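Long-range contact in aspartate carbamoyltransferase (Leishmania major, PDB 7K46), which probably transfers the carbamoyl group of carbamoyl phosphate to L-aspartate, an early step of de novo pyrimidine biosynthesis: residues 184-195 / 213-224. Numbering follows the deposited sequence. Where two conformers were deposited one is given.
Sequences AHNFALRKVYLI and DVVKRGIAIQQA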
ATOM      1  N   ALA A 184      28.375  13.397  21.117  1.00 19.92           N
ATOM      2  CA  ALA A 184      29.239  14.226  21.953  1.00 22.57           C
ATOM      3  C   ALA A 184      28.443  15.008  22.989  1.00 24.10           C
ATOM      4  O   ALA A 184      28.958  15.303  24.069  1.00 22.04           O
ATOM      5  CB  ALA A 184      30.050  15.190  21.086  1.00 22.96           C
ATOM      6  N   HIS A 185      27.201  15.367  22.671  1.00 23.91           N
ATOM      7  CA  HIS A 185      26.401  16.134  23.615  1.00 24.14           C
ATOM      8  C   HIS A 185      25.882  15.277  24.758  1.00 27.14           C
ATOM      9  O   HIS A 185      25.718  15.783  25.874  1.00 28.15           O
ATOM     10  CB  HIS A 185      25.211  16.791  22.909  1.00 22.38           C
ATOM     11  CG  HIS A 185      24.485  17.782  23.765  1.00 25.69           C
ATOM     12  ND1 HIS A 185      25.084  18.928  24.243  1.00 30.35           N
ATOM     13  CD2 HIS A 185      23.218  17.791  24.242  1.00 30.38           C
ATOM     14  CE1 HIS A 185      24.212  19.606  24.971  1.00 33.57           C
ATOM     15  NE2 HIS A 185      23.072  18.938  24.984  1.00 30.90           N
ATOM     16  N   ASN A 186      25.615  13.993  24.507  1.00 21.14           N
ATOM     17  CA  ASN A 186      24.839  13.191  25.442  1.00 23.02           C
ATOM     18  C   ASN A 186      25.604  12.055  26.105  1.00 22.32           C
ATOM     19  O   ASN A 186      25.089  11.480  27.070  1.00 23.77           O
ATOM     20  CB  ASN A 186      23.610  12.600  24.738  1.00 22.63           C
ATOM     21  CG  ASN A 186      22.578  13.653  24.387  1.00 32.72           C
ATOM     22  OD1 ASN A 186      21.954  14.239  25.273  1.00 29.67           O
ATOM     23  ND2 ASN A 186      22.384  13.891  23.083  1.00 30.52           N
ATOM     24  N   PHE A 187      26.804  11.718  25.639  1.00 20.05           N
ATOM     25  CA  PHE A 187      27.481  10.528  26.124  1.00 23.52           C
ATOM     26  C   PHE A 187      28.943  10.815  26.432  1.00 23.94           C
ATOM     27  O   PHE A 187      29.599  11.622  25.764  1.00 20.42           O
ATOM     28  CB  PHE A 187      27.372   9.386  25.115  1.00 22.96           C
ATOM     29  CG  PHE A 187      25.961   8.921  24.891  1.00 23.79           C
ATOM     30  CD1 PHE A 187      25.412   7.926  25.685  1.00 22.61           C
ATOM     31  CD2 PHE A 187      25.180   9.488  23.896  1.00 24.25           C
ATOM     32  CE1 PHE A 187      24.102   7.497  25.489  1.00 23.45           C
ATOM     33  CE2 PHE A 187      23.874   9.059  23.690  1.00 22.37           C
ATOM     34  CZ  PHE A 187      23.336   8.067  24.494  1.00 22.46           C
ATOM     35  N   ALA A 188      29.445  10.122  27.453  1.00 22.62           N
ATOM     36  CA  ALA A 188      30.836  10.256  27.889  1.00 23.77           C
ATOM     37  C   ALA A 188      31.739   9.385  27.011  1.00 27.43           C
ATOM     38  O   ALA A 188      32.320   8.385  27.445  1.00 25.43           O
ATOM     39  CB  ALA A 188      30.960   9.884  29.360  1.00 29.69           C
ATOM     40  N   LEU A 189      31.847   9.784  25.744  1.00 23.44           N
ATOM     41  CA  LEU A 189      32.695   9.066  24.806  1.00 23.32           C
ATOM     42  C   LEU A 189      34.149   9.117  25.253  1.00 22.95           C
ATOM     43  O   LEU A 189      34.597  10.089  25.858  1.00 25.72           O
ATOM     44  CB  LEU A 189      32.583   9.674  23.412  1.00 21.28           C
ATOM     45  CG  LEU A 189      31.168   9.836  22.847  1.00 22.39           C
ATOM     46  CD1 LEU A 189      31.283  10.473  21.470  1.00 22.79           C
ATOM     47  CD2 LEU A 189      30.475   8.493  22.778  1.00 24.29           C
ATOM     48  N   ARG A 190      34.892   8.056  24.940  1.00 24.55           N
ATOM     49  CA  ARG A 190      36.339   8.119  25.113  1.00 23.60           C
ATOM     50  C   ARG A 190      36.999   8.802  23.921  1.00 24.48           C
ATOM     51  O   ARG A 190      37.824   9.706  24.092  1.00 24.49           O
ATOM     52  CB  ARG A 190      36.919   6.717  25.318  1.00 23.48           C
ATOM     53  CG  ARG A 190      38.451   6.696  25.366  1.00 29.18           C
ATOM     54  CD  ARG A 190      38.998   5.395  25.938  1.00 32.36           C
ATOM     55  NE  ARG A 190      38.659   4.238  25.113  1.00 32.32           N
ATOM     56  CZ  ARG A 190      39.316   3.880  24.017  1.00 29.28           C
ATOM     57  NH1 ARG A 190      40.318   4.603  23.550  1.00 29.12           N
ATOM     58  NH2 ARG A 190      38.951   2.775  23.369  1.00 30.71           N
ATOM     59  N   LYS A 191      36.632   8.409  22.702  1.00 22.48           N
ATOM     60  CA  LYS A 191      37.376   8.886  21.547  1.00 23.33           C
ATOM     61  C   LYS A 191      36.531   8.740  20.296  1.00 22.03           C
ATOM     62  O   LYS A 191      35.797   7.759  20.154  1.00 19.98           O
ATOM     63  CB  LYS A 191      38.688   8.106  21.400  1.00 22.58           C
ATOM     64  CG  LYS A 191      39.629   8.626  20.323  1.00 21.04           C
ATOM     65  CD  LYS A 191      41.012   8.017  20.532  1.00 25.85           C
ATOM     66  CE  LYS A 191      42.070   8.721  19.706  1.00 30.33           C
ATOM     67  NZ  LYS A 191      43.405   8.047  19.846  1.00 27.51           N
ATOM     68  N   VAL A 192      36.645   9.714  19.392  1.00 19.22           N
ATOM     69  CA  VAL A 192      36.037   9.637  18.063  1.00 21.87           C
ATOM     70  C   VAL A 192      37.155   9.725  17.033  1.00 22.61           C
ATOM     71  O   VAL A 192      37.893  10.721  16.988  1.00 20.66           O
ATOM     72  CB  VAL A 192      35.002  10.750  17.814  1.00 17.07           C
ATOM     73  CG1 VAL A 192      34.471  10.669  16.372  1.00 17.27           C
ATOM     74  CG2 VAL A 192      33.849  10.688  18.823  1.00 17.00           C
ATOM     75  N   TYR A 193      37.276   8.691  16.208  1.00 20.64           N
ATOM     76  CA  TYR A 193      38.145   8.730  15.037  1.00 21.60           C
ATOM     77  C   TYR A 193      37.322   9.204  13.848  1.00 19.56           C
ATOM     78  O   TYR A 193      36.234   8.675  13.599  1.00 20.36           O
ATOM     79  CB  TYR A 193      38.740   7.348  14.743  1.00 18.93           C
ATOM     80  CG  TYR A 193      39.712   6.843  15.782  1.00 19.26           C
ATOM     81  CD1 TYR A 193      41.060   7.192  15.724  1.00 24.01           C
ATOM     82  CD2 TYR A 193      39.295   6.013  16.818  1.00 21.42           C
ATOM     83  CE1 TYR A 193      41.969   6.740  16.669  1.00 22.71           C
ATOM     84  CE2 TYR A 193      40.205   5.545  17.777  1.00 20.93           C
ATOM     85  CZ  TYR A 193      41.540   5.917  17.695  1.00 24.97           C
ATOM     86  OH  TYR A 193      42.450   5.464  18.633  1.00 26.92           O
ATOM     87  N   LEU A 194      37.841  10.197  13.119  1.00 19.22           N
ATOM     88  CA  LEU A 194      37.198  10.731  11.914  1.00 18.79           C
ATOM     89  C   LEU A 194      38.042  10.302  10.716  1.00 20.43           C
ATOM     90  O   LEU A 194      39.089  10.899  10.446  1.00 19.84           O
ATOM     91  CB  LEU A 194      37.076  12.250  11.994  1.00 20.69           C
ATOM     92  CG  LEU A 194      36.292  12.796  13.194  1.00 21.72           C
ATOM     93  CD1 LEU A 194      36.426  14.321  13.274  1.00 22.73           C
ATOM     94  CD2 LEU A 194      34.831  12.376  13.092  1.00 17.13           C
ATOM     95  N   ILE A 195      37.587   9.268  10.002  1.00 20.41           N
ATOM     96  CA  ILE A 195      38.357   8.626   8.936  1.00 19.02           C
ATOM     97  C   ILE A 195      37.735   9.022   7.604  1.00 21.52           C
ATOM     98  O   ILE A 195      36.620   8.596   7.283  1.00 20.91           O
ATOM     99  CB  ILE A 195      38.373   7.096   9.080  1.00 20.03           C
ATOM    100  CG1 ILE A 195      38.743   6.666  10.511  1.00 16.70           C
ATOM    101  CG2 ILE A 195      39.292   6.474   8.023  1.00 21.02           C
ATOM    102  CD1 ILE A 195      40.150   7.074  10.941  1.00 19.79           C
ATOM    103  N   ASP A 213      31.163  20.639  24.242  1.00 26.97           N
ATOM    104  CA  ASP A 213      30.891  19.320  24.808  1.00 26.96           C
ATOM    105  C   ASP A 213      32.159  18.482  24.918  1.00 25.72           C
ATOM    106  O   ASP A 213      32.374  17.806  25.931  1.00 22.77           O
ATOM    107  CB  ASP A 213      29.856  18.591  23.953  1.00 22.32           C
ATOM    108  CG  ASP A 213      28.478  19.220  24.050  1.00 32.88           C
ATOM    109  OD1 ASP A 213      28.134  19.709  25.144  1.00 27.16           O
ATOM    110  OD2 ASP A 213      27.741  19.227  23.036  1.00 28.21           O
ATOM    111  N   VAL A 214      32.997  18.493  23.879  1.00 22.91           N
ATOM    112  CA  VAL A 214      34.202  17.665  23.859  0.56 22.77           C
ATOM    113  C   VAL A 214      35.164  18.081  24.970  1.00 22.43           C
ATOM    114  O   VAL A 214      35.874  17.248  25.546  1.00 24.28           O
ATOM    115  CB  VAL A 214      34.841  17.756  22.456  0.56 21.64           C
ATOM    116  CG1 VAL A 214      36.302  17.414  22.487  0.56 22.11           C
ATOM    117  CG2 VAL A 214      34.095  16.845  21.469  0.56 21.16           C
ATOM    118  N   VAL A 215      35.197  19.375  25.297  1.00 22.63           N
ATOM    119  CA  VAL A 215      36.129  19.833  26.327  1.00 23.62           C
ATOM    120  C   VAL A 215      35.556  19.618  27.732  1.00 25.35           C
ATOM    121  O   VAL A 215      36.295  19.311  28.673  1.00 24.77           O
ATOM    122  CB  VAL A 215      36.520  21.304  26.081  1.00 28.44           C
ATOM    123  CG1 VAL A 215      37.220  21.886  27.299  1.00 28.10           C
ATOM    124  CG2 VAL A 215      37.456  21.401  24.880  1.00 24.91           C
ATOM    125  N   LYS A 216      34.241  19.780  27.908  1.00 26.95           N
ATOM    126  CA  LYS A 216      33.643  19.467  29.205  1.00 26.63           C
ATOM    127  C   LYS A 216      33.765  17.977  29.518  1.00 24.07           C
ATOM    128  O   LYS A 216      34.045  17.595  30.662  1.00 24.89           O
ATOM    129  CB  LYS A 216      32.170  19.897  29.231  1.00 25.11           C
ATOM    130  N   ARG A 217      33.579  17.124  28.510  1.00 23.09           N
ATOM    131  CA  ARG A 217      33.594  15.679  28.688  1.00 23.89           C
ATOM    132  C   ARG A 217      34.971  15.052  28.502  1.00 27.64           C
ATOM    133  O   ARG A 217      35.149  13.880  28.852  1.00 26.15           O
ATOM    134  CB  ARG A 217      32.600  15.018  27.719  1.00 22.83           C
ATOM    135  CG  ARG A 217      31.127  15.334  28.029  1.00 23.88           C
ATOM    136  CD  ARG A 217      30.196  14.649  27.014  1.00 22.62           C
ATOM    137  NE  ARG A 217      28.785  14.891  27.292  1.00 22.36           N
ATOM    138  CZ  ARG A 217      28.085  14.222  28.199  1.00 28.65           C
ATOM    139  NH1 ARG A 217      28.660  13.340  29.001  1.00 25.23           N
ATOM    140  NH2 ARG A 217      26.774  14.442  28.302  1.00 24.86           N
ATOM    141  N   GLY A 218      35.946  15.788  27.974  1.00 26.16           N
ATOM    142  CA  GLY A 218      37.265  15.211  27.764  1.00 24.32           C
ATOM    143  C   GLY A 218      37.326  14.175  26.660  1.00 22.84           C
ATOM    144  O   GLY A 218      38.109  13.226  26.754  1.00 22.57           O
ATOM    145  N   ILE A 219      36.524  14.336  25.611  1.00 24.58           N
ATOM    146  CA  ILE A 219      36.501  13.396  24.491  1.00 20.69           C
ATOM    147  C   ILE A 219      37.675  13.688  23.564  1.00 26.25           C
ATOM    148  O   ILE A 219      37.888  14.839  23.160  1.00 23.43           O
ATOM    149  CB  ILE A 219      35.171  13.498  23.727  1.00 20.79           C
ATOM    150  CG1 ILE A 219      33.988  13.238  24.670  1.00 20.84           C
ATOM    151  CG2 ILE A 219      35.160  12.542  22.493  1.00 21.29           C
ATOM    152  CD1 ILE A 219      32.628  13.577  24.060  1.00 23.04           C
ATOM    153  N   ALA A 220      38.434  12.647  23.216  1.00 20.62           N
ATOM    154  CA  ALA A 220      39.476  12.768  22.205  1.00 20.66           C
ATOM    155  C   ALA A 220      38.869  12.728  20.805  1.00 21.50           C
ATOM    156  O   ALA A 220      38.000  11.897  20.507  1.00 23.30           O
ATOM    157  CB  ALA A 220      40.503  11.645  22.357  1.00 22.59           C
ATOM    158  N   ILE A 221      39.330  13.632  19.944  1.00 22.19           N
ATOM    159  CA  ILE A 221      38.960  13.653  18.530  1.00 21.24           C
ATOM    160  C   ILE A 221      40.232  13.482  17.712  1.00 22.59           C
ATOM    161  O   ILE A 221      41.207  14.213  17.926  1.00 20.58           O
ATOM    162  CB  ILE A 221      38.250  14.962  18.145  1.00 23.40           C
ATOM    163  CG1 ILE A 221      37.007  15.199  19.022  1.00 26.77           C
ATOM    164  CG2 ILE A 221      37.916  14.979  16.640  1.00 24.67           C
ATOM    165  CD1 ILE A 221      35.862  14.245  18.782  1.00 25.34           C
ATOM    166  N   GLN A 222      40.224  12.536  16.770  1.00 20.48           N
ATOM    167  CA  GLN A 222      41.407  12.253  15.954  1.00 19.73           C
ATOM    168  C   GLN A 222      41.003  12.105  14.493  1.00 25.28           C
ATOM    169  O   GLN A 222      40.152  11.272  14.168  1.00 25.52           O
ATOM    170  CB  GLN A 222      42.123  10.987  16.430  1.00 21.76           C
ATOM    171  CG  GLN A 222      43.500  10.787  15.754  1.00 24.57           C
ATOM    172  CD  GLN A 222      44.234   9.571  16.272  1.00 27.98           C
ATOM    173  OE1 GLN A 222      44.172   9.258  17.460  1.00 28.11           O
ATOM    174  NE2 GLN A 222      44.928   8.868  15.378  1.00 29.06           N
ATOM    175  N   GLN A 223      41.622  12.903  13.617  1.00 24.96           N
ATOM    176  CA  GLN A 223      41.409  12.824  12.175  1.00 26.07           C
ATOM    177  C   GLN A 223      42.512  12.010  11.509  1.00 25.22           C
ATOM    178  O   GLN A 223      43.693  12.177  11.825  1.00 25.69           O
ATOM    179  CB  GLN A 223      41.377  14.216  11.538  1.00 27.06           C
ATOM    180  CG  GLN A 223      40.081  14.947  11.676  1.00 25.24           C
ATOM    181  CD  GLN A 223      40.087  16.253  10.904  1.00 32.61           C
ATOM    182  OE1 GLN A 223      41.145  16.853  10.672  1.00 35.95           O
ATOM    183  NE2 GLN A 223      38.909  16.706  10.508  1.00 26.67           N
ATOM    184  N   ALA A 224      42.121  11.147  10.566  1.00 23.28           N
ATOM    185  CA  ALA A 224      43.067  10.368   9.775  1.00 26.20           C
ATOM    186  C   ALA A 224      42.453  10.082   8.408  1.00 24.61           C
ATOM    187  O   ALA A 224      41.233  10.096   8.242  1.00 21.14           O
ATOM    188  CB  ALA A 224      43.452   9.057  10.476  1.00 25.45           C
TER
HETATM  189  O   HOH W   1      27.576  17.944  27.033  1.00 36.11           O
HETATM  190  O   HOH W   2      24.495  13.210  29.578  1.00 36.97           O
HETATM  191  O   HOH W   3      33.816  11.485  28.165  1.00 31.38           O
HETATM  192  O   HOH W   4      39.139  10.677  26.165  1.00 25.95           O
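Ile219 packs against Leu189 and Ala184 on the close-packed side of this contact. Its CD1 lies 4.0 Å from Leu189 CB and 4.3 Å from Ala184 CB, while its CG2 approaches Val192 CG2. Ile221 runs beside Val192, CD1 to CB 3.7 Å, and its other branch, CG2, meets Leu194 CD1. Strands 191-195 and 220-224 are parallel neighbours, zipped by five backbone hydrogen bonds from Ala220 N to Arg190 O through Ala224 N to Leu194 O. With helix 204-217 they form a beta-alpha-beta unit in the Asp/Orn-binding domain; within the chain, 220-224 is an outermost strand of the domain's parallel sheet. On the sheet face of Lys191, Tyr193 and Ala224, the extended Lys191 chain passes Ala220 CB and brings NZ to Gln222 OE1 (2.8 Å), nearly in line with the amide C=O. The same NZ donates to Tyr193 OH, which also bonds Asp234. The helix ends make the solvent side, where polar groups and water take over from apolar packing. Arg217 stretches straight from CG to NE and lays its guanidinium face over the Phe187 backbone; NH2 donates to His185 O (3.0 Å) from 40° above the carbonyl plane. His185, its CG anti to the backbone N (chi1 -170°), donates from ND1 in its own ring plane to Asp213 OD2 (2.9 Å), on the syn side but 33° out of the carboxylate plane. One water links His185 O, Asp213 OD1 and Arg217 NE.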